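Local coordinates for uncharacterized protein cvnB5 (PDB 3LEQ), which is of unknown function but folds as a Roadblock/LC7 domain, a family known for small adaptor and regulatory proteins, at residues G29-K34 with D42-A47. Numbering follows the deposited sequence.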
loop_
_atom_site.group_PDB
_atom_site.type_symbol
_atom_site.label_atom_id
_atom_site.label_comp_id
_atom_site.label_asym_id
_atom_site.label_seq_id
_atom_site.Cartn_x
_atom_site.Cartn_y
_atom_site.Cartn_z
ATOM N N GLY A 29 0.432 13.051 3.693
ATOM C CA GLY A 29 -0.775 12.233 3.488
ATOM C C GLY A 29 -1.296 12.238 2.059
ATOM O O GLY A 29 -2.259 11.519 1.728
ATOM N N LEU A 30 -0.640 13.019 1.203
ATOM C CA LEU A 30 -0.982 13.105 -0.219
ATOM C C LEU A 30 -0.777 11.779 -0.922
ATOM O O LEU A 30 0.223 11.118 -0.706
ATOM C CB LEU A 30 -0.104 14.153 -0.906
ATOM C CG LEU A 30 -0.654 15.546 -1.137
ATOM C CD1 LEU A 30 0.479 16.510 -1.444
ATOM C CD2 LEU A 30 -1.658 15.515 -2.277
ATOM N N VAL A 31 -1.707 11.397 -1.783
ATOM C CA VAL A 31 -1.473 10.218 -2.634
ATOM C C VAL A 31 -0.475 10.610 -3.723
ATOM O O VAL A 31 -0.781 11.468 -4.557
ATOM C CB VAL A 31 -2.791 9.720 -3.278
ATOM C CG1 VAL A 31 -2.532 8.466 -4.119
ATOM C CG2 VAL A 31 -3.819 9.446 -2.204
ATOM N N VAL A 32 0.722 10.020 -3.689
ATOM C CA VAL A 32 1.781 10.287 -4.672
ATOM C C VAL A 32 1.618 9.339 -5.864
ATOM O O VAL A 32 1.991 9.659 -6.989
ATOM C CB VAL A 32 3.191 10.098 -4.035
ATOM C CG1 VAL A 32 4.320 10.210 -5.083
ATOM C CG2 VAL A 32 3.404 11.104 -2.901
ATOM N N SER A 33 1.053 8.166 -5.608
ATOM C CA SER A 33 0.944 7.129 -6.621
ATOM C C SER A 33 -0.067 6.113 -6.147
ATOM O O SER A 33 -0.221 5.913 -4.932
ATOM C CB SER A 33 2.301 6.447 -6.781
ATOM O OG SER A 33 2.292 5.517 -7.838
ATOM N N LYS A 34 -0.760 5.476 -7.088
ATOM C CA LYS A 34 -1.698 4.391 -6.753
ATOM C C LYS A 34 -1.757 3.342 -7.857
ATOM O O LYS A 34 -1.455 3.645 -9.017
ATOM C CB LYS A 34 -3.105 4.941 -6.460
ATOM C CG LYS A 34 -3.779 5.575 -7.673
ATOM C CD LYS A 34 -5.070 6.274 -7.324
ATOM C CE LYS A 34 -5.589 7.080 -8.521
ATOM N NZ LYS A 34 -6.204 6.192 -9.561
ATOM N N ASP A 42 -11.565 5.735 -3.398
ATOM C CA ASP A 42 -11.134 4.589 -2.584
ATOM C C ASP A 42 -9.704 4.761 -2.058
ATOM O O ASP A 42 -9.409 4.419 -0.896
ATOM C CB ASP A 42 -11.234 3.285 -3.382
ATOM C CG ASP A 42 -12.660 2.942 -3.788
ATOM O OD1 ASP A 42 -13.514 2.738 -2.903
ATOM O OD2 ASP A 42 -12.924 2.848 -5.002
ATOM N N ALA A 43 -8.832 5.289 -2.917
ATOM C CA ALA A 43 -7.430 5.545 -2.588
ATOM C C ALA A 43 -7.300 6.587 -1.477
ATOM O O ALA A 43 -6.557 6.385 -0.528
ATOM C CB ALA A 43 -6.665 5.986 -3.832
ATOM N N GLU A 44 -8.028 7.698 -1.613
ATOM C CA GLU A 44 -8.044 8.745 -0.604
ATOM C C GLU A 44 -8.703 8.270 0.705
ATOM O O GLU A 44 -8.320 8.713 1.775
ATOM C CB GLU A 44 -8.706 10.016 -1.151
ATOM C CG GLU A 44 -7.897 10.709 -2.263
ATOM C CD GLU A 44 -8.532 11.966 -2.779
ATOM O OE1 GLU A 44 -9.774 12.089 -2.711
ATOM O OE2 GLU A 44 -7.792 12.840 -3.285
ATOM N N ARG A 45 -9.660 7.354 0.620
ATOM C CA ARG A 45 -10.198 6.705 1.819
ATOM C C ARG A 45 -9.134 5.875 2.544
ATOM O O ARG A 45 -9.031 5.933 3.782
ATOM C CB ARG A 45 -11.390 5.824 1.469
ATOM C CG ARG A 45 -12.275 5.496 2.660
ATOM C CD ARG A 45 -13.559 4.761 2.254
ATOM N NE ARG A 45 -14.758 5.287 2.916
ATOM C CZ ARG A 45 -14.985 5.275 4.231
ATOM N NH1 ARG A 45 -14.086 4.775 5.078
ATOM N NH2 ARG A 45 -16.115 5.786 4.701
ATOM N N LEU A 46 -8.342 5.110 1.779
ATOM C CA LEU A 46 -7.202 4.396 2.340
ATOM C C LEU A 46 -6.196 5.404 2.883
ATOM O O LEU A 46 -5.628 5.204 3.968
ATOM C CB LEU A 46 -6.534 3.499 1.294
ATOM C CG LEU A 46 -5.358 2.629 1.741
ATOM C CD1 LEU A 46 -5.691 1.809 2.987
ATOM C CD2 LEU A 46 -4.958 1.724 0.574
ATOM N N ALA A 47 -6.016 6.512 2.158
ATOM C CA ALA A 47 -5.065 7.525 2.592
ATOM C C ALA A 47 -5.491 8.156 3.910
ATOM O O ALA A 47 -4.641 8.421 4.764
ATOM C CB ALA A 47 -4.846 8.582 1.503
#
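In this Roadblock/LC7 domain the edge strand 31-34 of the antiparallel sheet is packed against helix 40-55, which follows it in the chain. Val31 and Lys34 meet the small residues Ala43 and Ala47, one helical turn apart on the same side of the helix. CG2 of Val31 does the touching: it meets Ala47 CB at 3.9 Å, and Glu44 CG approaches it at 4.3 Å from a second direction, roughly at right angles. With CG1 anti to the backbone N (chi1 -178°), CG2 stands beside that nitrogen, directed at the helix; beta-branched valine sits readily in a strand and offers a compact methyl. One turn earlier in the helix, Ala43 CB meets Lys34 at CD, 3.8 Å away. The lysine is extended at chi2 and chi3, then bends at chi4, so its apolar stem serves the alanine and NZ hydrogen-bonds to Phe38 O in the connecting loop. In the turn just before the strand, Gly29 O comes within 3.9 Å of Ala47 CB, a van der Waals contact; the positive phi of Gly29 (102°) suits a residue without a side chain. The segment axes approach to 10.1 Å, at 126°, and the small alanine methyls leave room for Val31 and the Lys34 chain. Leu25 of the neighbouring strand 19-26 touches both Val31 and Ala47. Glu44 gives only its stem to the valine, its carboxylate forming a salt bridge with Arg40. No hydrogen bond links the two segments, so the outermost strand and the helix are joined by apolar packing, with the charged ends of Lys34 and Glu44 engaged elsewhere.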